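Local coordinates for protein PlyP35 (PDB 6S3Y) that probably anchors a Listeria phage endolysin to the bacterial cell wall through its two SH3-like cell wall binding modules, so that the enzyme can act there, at residues D98-K103 against A123-T128; I6-K11 against F129-Y134. All blocks are in the same frame, centred on the assembly; numbering follows the deposited sequence.

Contact 1 and contact 2 use consecutive pieces of chain, 123-128 in contact 1 and 129-134 in contact 2, running from a surface loop into strand 128-132 and then a short 3-10 segment. At the surface, contact 1 is made by charge: one carboxylate between two cationic side chains, with one isoleucine methyl beside the guanidinium. Contact 2 lies deeper and joins isoleucines from distant parts of the sequence, with one lysine bond at its margin. Their centres are 13 Å apart, and they meet directly where Ile100 and the backbone of Asp98 lie against Phe129 and where Leu102 touches Ile131, so the charged surface cluster passes into an apolar interior.

Contact 1. Residues D98-K103 against A123-T128; sequences DFINLK and ASRKKT
Segments 98-103 and 123-128 keep their backbones well apart, the nearest CA atoms being those of Asp98 and Lys127 at 10.2 Å, so the gap is bridged by side chains, mostly the long arginine and lysine. Asp98 and Arg125 reach out from opposite directions, and Lys127 joins them to complete a salt-bridge network. Both cations bond the same oxygen: Asp98 OD2 lies 2.6 Å from Arg125 NH2 and 2.9 Å from Lys127 NZ. Arg125 arrives on the syn side, slightly out of the carboxylate plane, whereas Lys127 takes the anti lone pair. The carboxylate and guanidinium planes are turned 42° apart, and the N-H of Arg125 meets OD2 at a bent 135°; this is a single-point bridge rather than a flat two-pronged pair. With CG of Asp98 anti to its own backbone N (chi1 -162°), the carboxylate is carried out toward the loop. Arg125 bends at chi2 and chi3 on its way to the carboxylate. Two positive partners would be expected to keep the aspartate ionised. Ile100 adds an apolar element: its CD1 comes 3.8 Å from Arg125 NH1, a methyl placed obliquely to the guanidinium. An isoleucine suits this place because its side chain also packs on Phe129, on the way from polar surface to core. Lys127 has a second anionic partner in Asp90, just beyond strand 78-89. That strand pairs antiparallel with 99-103 through backbone hydrogen bonds of Ile100 with Cys88 and of Leu102 with Ala86, while the loop carrying Arg125 connects strand 117-121 to its antiparallel neighbour 128-132.

Contact 2. Residues I6-K11 against F129-Y134; sequences INIVIK and FYIPRY
Ile131 points toward strand 6-10 and makes the apolar part of this contact, its two branches serving two different isoleucines. CG1 stands anti to the backbone N (chi1 -173°) and sends CD1 to Ile10, whose CD1 is 3.9 Å away; the two side chains cross at a slant. The other branch, CG2, comes 4.4 Å from CD1 of Ile8, a looser approach. Branched aliphatic residues suit this interior, where Ile131 also packs on Tyr118, Leu120 and Phe136. Short antiparallel strands packing on a small apolar core are consistent with the SH3-like fold of this family. Here strand 6-10, from the first cell wall binding module, lies in the same sheet as strands of the second, pairing antiparallel with strand 107-110 and with strand 136-137 at that module's end. Beyond Pro132 the chain turns into a 3-10 segment at Arg133 and Tyr134. The backbone of Tyr134 supplies the polar link: Lys11 NZ bonds to Tyr134 O at 2.9 Å, from 44° above the carbonyl plane and at a C=O...N angle of 125°. Lysine fits because its chain, extended beyond CG, lays CD and CE alongside that oxygen while its amine also bonds Gln30 OE1. The phenol of Tyr134 leaves in another direction, its OH bonding Phe22 O and its ring meeting that of Tyr15.

Contact 1. Residues D98-K103 against A123-T128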
ATOM      1  N   ASP A  98      -3.107  15.732   1.170  1.00 29.47           N
ATOM      2  CA  ASP A  98      -3.843  15.407  -0.069  1.00 25.98           C
ATOM      3  C   ASP A  98      -3.230  14.100  -0.606  1.00 24.08           C
ATOM      4  O   ASP A  98      -2.018  14.055  -0.890  1.00 24.26           O
ATOM      5  CB  ASP A  98      -3.772  16.604  -1.011  1.00 28.28           C
ATOM      6  CG  ASP A  98      -4.814  16.606  -2.113  1.00 32.51           C
ATOM      7  OD1 ASP A  98      -5.670  15.717  -2.114  1.00 34.84           O
ATOM      8  OD2 ASP A  98      -4.729  17.482  -2.980  1.00 37.10           O
ATOM      9  N   PHE A  99      -4.034  13.035  -0.661  1.00 22.03           N
ATOM     10  CA  PHE A  99      -3.576  11.735  -1.189  1.00 22.03           C
ATOM     11  C   PHE A  99      -4.647  11.212  -2.138  1.00 20.98           C
ATOM     12  O   PHE A  99      -5.825  11.543  -1.959  1.00 21.47           O
ATOM     13  CB  PHE A  99      -3.222  10.787  -0.042  1.00 24.24           C
ATOM     14  CG  PHE A  99      -4.369  10.403   0.859  1.00 26.53           C
ATOM     15  CD1 PHE A  99      -5.223   9.358   0.517  1.00 27.69           C
ATOM     16  CD2 PHE A  99      -4.621  11.084   2.037  1.00 28.62           C
ATOM     17  CE1 PHE A  99      -6.250   8.978   1.376  1.00 29.52           C
ATOM     18  CE2 PHE A  99      -5.675  10.736   2.867  1.00 30.57           C
ATOM     19  CZ  PHE A  99      -6.473   9.661   2.549  1.00 29.49           C
ATOM     20  N   ILE A 100      -4.209  10.420  -3.107  1.00 17.70           N
ATOM     21  CA  ILE A 100      -5.081   9.823  -4.163  1.00 19.19           C
ATOM     22  C   ILE A 100      -4.956   8.300  -4.067  1.00 16.95           C
ATOM     23  O   ILE A 100      -3.826   7.798  -4.048  1.00 16.38           O
ATOM     24  CB  ILE A 100      -4.680  10.357  -5.546  1.00 19.01           C
ATOM     25  CG1 ILE A 100      -4.758  11.900  -5.600  1.00 20.31           C
ATOM     26  CG2 ILE A 100      -5.514   9.701  -6.625  1.00 21.23           C
ATOM     27  CD1 ILE A 100      -4.122  12.501  -6.852  1.00 19.98           C
ATOM     28  N   ASN A 101      -6.102   7.627  -4.021  1.00 16.39           N
ATOM     29  CA  ASN A 101      -6.237   6.157  -4.139  1.00 18.36           C
ATOM     30  C   ASN A 101      -5.930   5.793  -5.598  1.00 18.43           C
ATOM     31  O   ASN A 101      -6.701   6.222  -6.470  1.00 18.14           O
ATOM     32  CB  ASN A 101      -7.627   5.705  -3.680  1.00 17.69           C
ATOM     33  CG  ASN A 101      -7.799   4.199  -3.745  1.00 18.51           C
ATOM     34  OD1 ASN A 101      -7.428   3.593  -4.743  1.00 19.71           O
ATOM     35  ND2 ASN A 101      -8.356   3.579  -2.705  1.00 19.46           N
ATOM     36  N   LEU A 102      -4.822   5.097  -5.865  1.00 17.97           N
ATOM     37  CA  LEU A 102      -4.491   4.587  -7.212  1.00 18.05           C
ATOM     38  C   LEU A 102      -4.999   3.140  -7.349  1.00 20.03           C
ATOM     39  O   LEU A 102      -4.555   2.259  -6.580  1.00 17.55           O
ATOM     40  CB  LEU A 102      -2.988   4.685  -7.428  1.00 19.18           C
ATOM     41  CG  LEU A 102      -2.410   6.095  -7.326  1.00 20.97           C
ATOM     42  CD1 LEU A 102      -0.887   6.093  -7.478  1.00 22.09           C
ATOM     43  CD2 LEU A 102      -3.009   6.994  -8.387  1.00 21.77           C
ATOM     44  N   LYS A 103      -5.873   2.899  -8.319  1.00 20.16           N
ATOM     45  CA  LYS A 103      -6.482   1.567  -8.586  1.00 22.94           C
ATOM     46  C   LYS A 103      -5.379   0.561  -8.876  1.00 17.78           C
ATOM     47  O   LYS A 103      -4.342   0.943  -9.483  1.00 14.77           O
ATOM     48  CB  LYS A 103      -7.501   1.656  -9.736  1.00 28.59           C
ATOM     49  CG  LYS A 103      -8.860   1.084  -9.441  1.00 41.47           C
ATOM     50  CD  LYS A 103      -9.728   0.842 -10.687  1.00 51.11           C
ATOM     51  CE  LYS A 103     -11.099   0.377 -10.257  1.00 54.98           C
ATOM     52  NZ  LYS A 103     -11.086  -0.988  -9.668  1.00 57.16           N
ATOM     53  N   ALA A 123      -2.023  16.124 -14.882  1.00 34.67           N
ATOM     54  CA  ALA A 123      -2.522  17.220 -15.750  1.00 43.37           C
ATOM     55  C   ALA A 123      -3.656  18.008 -15.057  1.00 47.31           C
ATOM     56  O   ALA A 123      -3.485  19.234 -14.870  1.00 47.76           O
ATOM     57  CB  ALA A 123      -2.978  16.655 -17.074  1.00 47.64           C
ATOM     58  N   SER A 124      -4.727  17.333 -14.636  1.00 43.13           N
ATOM     59  CA  SER A 124      -5.933  17.983 -14.034  1.00 43.10           C
ATOM     60  C   SER A 124      -5.577  18.732 -12.738  1.00 39.10           C
ATOM     61  O   SER A 124      -6.282  19.656 -12.375  1.00 40.38           O
ATOM     62  CB  SER A 124      -7.012  16.975 -13.780  1.00 40.96           C
ATOM     63  OG  SER A 124      -6.573  16.052 -12.795  1.00 44.79           O
ATOM     64  N   ARG A 125      -4.515  18.337 -12.061  1.00 41.54           N
ATOM     65  CA  ARG A 125      -4.038  18.957 -10.786  1.00 43.21           C
ATOM     66  C   ARG A 125      -2.873  19.879 -11.172  1.00 41.35           C
ATOM     67  O   ARG A 125      -2.371  19.743 -12.310  1.00 44.50           O
ATOM     68  CB  ARG A 125      -3.565  17.874  -9.806  1.00 45.45           C
ATOM     69  CG  ARG A 125      -4.482  16.676  -9.717  1.00 45.86           C
ATOM     70  CD  ARG A 125      -5.761  17.040  -9.030  1.00 44.42           C
ATOM     71  NE  ARG A 125      -5.504  17.633  -7.740  1.00 49.60           N
ATOM     72  CZ  ARG A 125      -5.663  17.023  -6.559  1.00 46.20           C
ATOM     73  NH1 ARG A 125      -6.031  15.737  -6.480  1.00 44.19           N
ATOM     74  NH2 ARG A 125      -5.431  17.730  -5.458  1.00 36.45           N
ATOM     75  N   LYS A 126      -2.492  20.832 -10.350  1.00 40.93           N
ATOM     76  CA  LYS A 126      -1.301  21.673 -10.654  1.00 41.56           C
ATOM     77  C   LYS A 126      -0.247  21.358  -9.591  1.00 36.00           C
ATOM     78  O   LYS A 126       0.442  22.268  -9.086  1.00 33.92           O
ATOM     79  CB  LYS A 126      -1.708  23.144 -10.736  1.00 47.22           C
ATOM     80  CG  LYS A 126      -2.492  23.633  -9.533  1.00 52.37           C
ATOM     81  CD  LYS A 126      -3.108  25.003  -9.724  1.00 54.49           C
ATOM     82  CE  LYS A 126      -4.237  25.248  -8.745  1.00 58.56           C
ATOM     83  NZ  LYS A 126      -4.606  26.678  -8.701  1.00 69.22           N
ATOM     84  N   LYS A 127      -0.095  20.087  -9.279  1.00 35.10           N
ATOM     85  CA  LYS A 127       0.749  19.643  -8.155  1.00 31.81           C
ATOM     86  C   LYS A 127       1.402  18.305  -8.420  1.00 27.80           C
ATOM     87  O   LYS A 127       0.753  17.499  -9.090  1.00 30.39           O
ATOM     88  CB  LYS A 127      -0.194  19.320  -7.020  1.00 33.59           C
ATOM     89  CG  LYS A 127       0.143  20.077  -5.771  1.00 31.48           C
ATOM     90  CD  LYS A 127      -0.592  19.811  -4.502  1.00 31.04           C
ATOM     91  CE  LYS A 127      -1.988  19.235  -4.467  1.00 31.43           C
ATOM     92  NZ  LYS A 127      -2.364  19.241  -3.034  1.00 32.86           N
ATOM     93  N   THR A 128       2.557  18.107  -7.806  1.00 23.46           N
ATOM     94  CA  THR A 128       3.309  16.839  -7.831  1.00 25.09           C
ATOM     95  C   THR A 128       2.772  15.955  -6.698  1.00 20.61           C
ATOM     96  O   THR A 128       2.667  16.465  -5.557  1.00 18.49           O
ATOM     97  CB  THR A 128       4.811  17.088  -7.657  1.00 26.31           C
ATOM     98  OG1 THR A 128       5.181  18.075  -8.617  1.00 29.18           O
ATOM     99  CG2 THR A 128       5.612  15.820  -7.856  1.00 27.36           C
TER

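Contact 2. Residues I6-K11 against F129-Y134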
ATOM      1  N   ILE A   6      10.038   6.880 -16.687  1.00 27.18           N
ATOM      2  CA  ILE A   6       9.810   5.467 -16.281  1.00 28.38           C
ATOM      3  C   ILE A   6       8.313   5.216 -16.426  1.00 25.02           C
ATOM      4  O   ILE A   6       7.512   5.995 -15.865  1.00 22.33           O
ATOM      5  CB  ILE A   6      10.282   5.251 -14.831  1.00 31.29           C
ATOM      6  CG1 ILE A   6      11.732   5.689 -14.616  1.00 36.07           C
ATOM      7  CG2 ILE A   6      10.021   3.831 -14.392  1.00 28.56           C
ATOM      8  CD1 ILE A   6      12.703   4.874 -15.451  1.00 41.75           C
ATOM      9  N   ASN A   7       7.934   4.179 -17.161  1.00 23.72           N
ATOM     10  CA  ASN A   7       6.536   3.688 -17.187  1.00 24.37           C
ATOM     11  C   ASN A   7       6.359   2.756 -15.985  1.00 22.89           C
ATOM     12  O   ASN A   7       7.208   1.879 -15.792  1.00 22.63           O
ATOM     13  CB  ASN A   7       6.221   3.005 -18.511  1.00 23.61           C
ATOM     14  CG  ASN A   7       6.267   3.989 -19.660  1.00 25.60           C
ATOM     15  OD1 ASN A   7       5.503   4.941 -19.688  1.00 25.07           O
ATOM     16  ND2 ASN A   7       7.141   3.749 -20.614  1.00 24.89           N
ATOM     17  N   ILE A   8       5.298   2.954 -15.213  1.00 20.14           N
ATOM     18  CA  ILE A   8       5.046   2.154 -13.986  1.00 17.84           C
ATOM     19  C   ILE A   8       3.637   1.587 -14.054  1.00 16.16           C
ATOM     20  O   ILE A   8       2.764   2.176 -14.719  1.00 16.50           O
ATOM     21  CB  ILE A   8       5.268   2.979 -12.707  1.00 17.95           C
ATOM     22  CG1 ILE A   8       4.176   4.033 -12.501  1.00 18.58           C
ATOM     23  CG2 ILE A   8       6.655   3.576 -12.691  1.00 19.35           C
ATOM     24  CD1 ILE A   8       4.287   4.731 -11.126  1.00 19.72           C
ATOM     25  N   VAL A   9       3.437   0.486 -13.347  1.00 16.05           N
ATOM     26  CA  VAL A   9       2.095  -0.101 -13.125  1.00 17.97           C
ATOM     27  C   VAL A   9       1.954  -0.375 -11.627  1.00 16.47           C
ATOM     28  O   VAL A   9       2.855  -0.994 -11.021  1.00 18.17           O
ATOM     29  CB  VAL A   9       1.860  -1.343 -14.012  1.00 20.05           C
ATOM     30  CG1 VAL A   9       3.017  -2.290 -13.956  1.00 24.31           C
ATOM     31  CG2 VAL A   9       0.560  -2.058 -13.671  1.00 18.69           C
ATOM     32  N   ILE A  10       0.866   0.124 -11.051  1.00 17.55           N
ATOM     33  CA  ILE A  10       0.583  -0.044  -9.605  1.00 17.96           C
ATOM     34  C   ILE A  10       0.309  -1.545  -9.383  1.00 18.52           C
ATOM     35  O   ILE A  10      -0.438  -2.154 -10.186  1.00 17.57           O
ATOM     36  CB  ILE A  10      -0.548   0.892  -9.149  1.00 20.77           C
ATOM     37  CG1 ILE A  10       0.001   2.262  -8.729  1.00 25.37           C
ATOM     38  CG2 ILE A  10      -1.354   0.276  -8.000  1.00 18.83           C
ATOM     39  CD1 ILE A  10       0.881   2.927  -9.752  1.00 28.69           C
ATOM     40  N   LYS A  11       0.906  -2.114  -8.343  1.00 18.45           N
ATOM     41  CA  LYS A  11       0.851  -3.582  -8.082  1.00 18.69           C
ATOM     42  C   LYS A  11      -0.585  -4.034  -7.810  1.00 18.52           C
ATOM     43  O   LYS A  11      -1.432  -3.214  -7.370  1.00 16.99           O
ATOM     44  CB  LYS A  11       1.754  -3.983  -6.921  1.00 19.13           C
ATOM     45  CG  LYS A  11       3.239  -3.822  -7.190  1.00 20.00           C
ATOM     46  CD  LYS A  11       4.070  -4.170  -5.945  1.00 21.45           C
ATOM     47  CE  LYS A  11       5.545  -4.177  -6.250  1.00 23.13           C
ATOM     48  NZ  LYS A  11       6.360  -4.301  -5.032  1.00 25.35           N
ATOM     49  N   PHE A 129       2.460  14.697  -6.994  1.00 18.25           N
ATOM     50  CA  PHE A 129       2.243  13.668  -5.954  1.00 17.11           C
ATOM     51  C   PHE A 129       3.448  12.723  -5.958  1.00 16.96           C
ATOM     52  O   PHE A 129       4.250  12.732  -6.915  1.00 15.20           O
ATOM     53  CB  PHE A 129       0.901  12.971  -6.167  1.00 17.11           C
ATOM     54  CG  PHE A 129      -0.285  13.838  -5.865  1.00 17.79           C
ATOM     55  CD1 PHE A 129      -0.665  14.853  -6.738  1.00 18.66           C
ATOM     56  CD2 PHE A 129      -1.011  13.677  -4.680  1.00 19.80           C
ATOM     57  CE1 PHE A 129      -1.733  15.678  -6.434  1.00 18.78           C
ATOM     58  CE2 PHE A 129      -2.110  14.477  -4.401  1.00 20.28           C
ATOM     59  CZ  PHE A 129      -2.450  15.483  -5.273  1.00 19.39           C
ATOM     60  N   TYR A 130       3.597  11.966  -4.867  1.00 17.36           N
ATOM     61  CA  TYR A 130       4.757  11.067  -4.663  1.00 18.22           C
ATOM     62  C   TYR A 130       4.248   9.668  -4.335  1.00 16.73           C
ATOM     63  O   TYR A 130       3.258   9.534  -3.582  1.00 15.54           O
ATOM     64  CB  TYR A 130       5.661  11.614  -3.552  1.00 19.54           C
ATOM     65  CG  TYR A 130       6.174  12.997  -3.852  1.00 19.85           C
ATOM     66  CD1 TYR A 130       7.237  13.185  -4.721  1.00 20.19           C
ATOM     67  CD2 TYR A 130       5.570  14.109  -3.286  1.00 20.35           C
ATOM     68  CE1 TYR A 130       7.688  14.460  -5.028  1.00 20.21           C
ATOM     69  CE2 TYR A 130       6.006  15.392  -3.595  1.00 21.58           C
ATOM     70  CZ  TYR A 130       7.087  15.562  -4.431  1.00 21.10           C
ATOM     71  OH  TYR A 130       7.501  16.821  -4.727  1.00 24.44           O
ATOM     72  N   ILE A 131       4.931   8.679  -4.914  1.00 16.88           N
ATOM     73  CA  ILE A 131       4.656   7.234  -4.694  1.00 17.53           C
ATOM     74  C   ILE A 131       5.990   6.570  -4.360  1.00 17.99           C
ATOM     75  O   ILE A 131       6.992   6.782  -5.035  1.00 18.76           O
ATOM     76  CB  ILE A 131       3.926   6.611  -5.901  1.00 18.27           C
ATOM     77  CG1 ILE A 131       3.487   5.174  -5.594  1.00 19.95           C
ATOM     78  CG2 ILE A 131       4.755   6.712  -7.173  1.00 16.42           C
ATOM     79  CD1 ILE A 131       2.593   4.547  -6.670  1.00 20.89           C
ATOM     80  N   PRO A 132       6.047   5.747  -3.292  1.00 17.89           N
ATOM     81  CA  PRO A 132       7.260   4.990  -2.971  1.00 17.31           C
ATOM     82  C   PRO A 132       7.438   3.787  -3.912  1.00 19.25           C
ATOM     83  O   PRO A 132       6.457   3.269  -4.448  1.00 18.33           O
ATOM     84  CB  PRO A 132       7.003   4.569  -1.524  1.00 17.81           C
ATOM     85  CG  PRO A 132       5.494   4.418  -1.450  1.00 17.77           C
ATOM     86  CD  PRO A 132       4.947   5.501  -2.344  1.00 18.30           C
ATOM     87  N   ARG A 133       8.696   3.359  -4.075  1.00 18.54           N
ATOM     88  CA  ARG A 133       9.112   2.301  -5.023  1.00 19.39           C
ATOM     89  C   ARG A 133       8.280   1.035  -4.849  1.00 18.94           C
ATOM     90  O   ARG A 133       7.949   0.392  -5.877  1.00 18.87           O
ATOM     91  CB  ARG A 133      10.608   1.979  -4.832  1.00 21.54           C
ATOM     92  CG  ARG A 133      11.167   1.001  -5.846  1.00 21.67           C
ATOM     93  CD  ARG A 133      11.008   1.463  -7.285  1.00 24.01           C
ATOM     94  NE  ARG A 133      11.430   0.445  -8.239  1.00 26.49           N
ATOM     95  CZ  ARG A 133      10.682  -0.588  -8.605  1.00 24.47           C
ATOM     96  NH1 ARG A 133       9.441  -0.732  -8.165  1.00 23.37           N
ATOM     97  NH2 ARG A 133      11.201  -1.476  -9.427  1.00 24.54           N
ATOM     98  N   TYR A 134       7.923   0.683  -3.616  1.00 18.06           N
ATOM     99  CA  TYR A 134       7.343  -0.648  -3.290  1.00 19.22           C
ATOM    100  C   TYR A 134       5.902  -0.765  -3.778  1.00 17.68           C
ATOM    101  O   TYR A 134       5.356  -1.854  -3.731  1.00 18.88           O
ATOM    102  CB  TYR A 134       7.492  -0.988  -1.789  1.00 17.20           C
ATOM    103  CG  TYR A 134       6.656  -0.187  -0.831  1.00 17.15           C
ATOM    104  CD1 TYR A 134       5.350  -0.541  -0.552  1.00 17.89           C
ATOM    105  CD2 TYR A 134       7.194   0.876  -0.113  1.00 16.24           C
ATOM    106  CE1 TYR A 134       4.577   0.171   0.352  1.00 16.58           C
ATOM    107  CE2 TYR A 134       6.434   1.584   0.804  1.00 17.42           C
ATOM    108  CZ  TYR A 134       5.119   1.250   1.021  1.00 17.38           C
ATOM    109  OH  TYR A 134       4.377   1.939   1.942  1.00 17.49           O
TER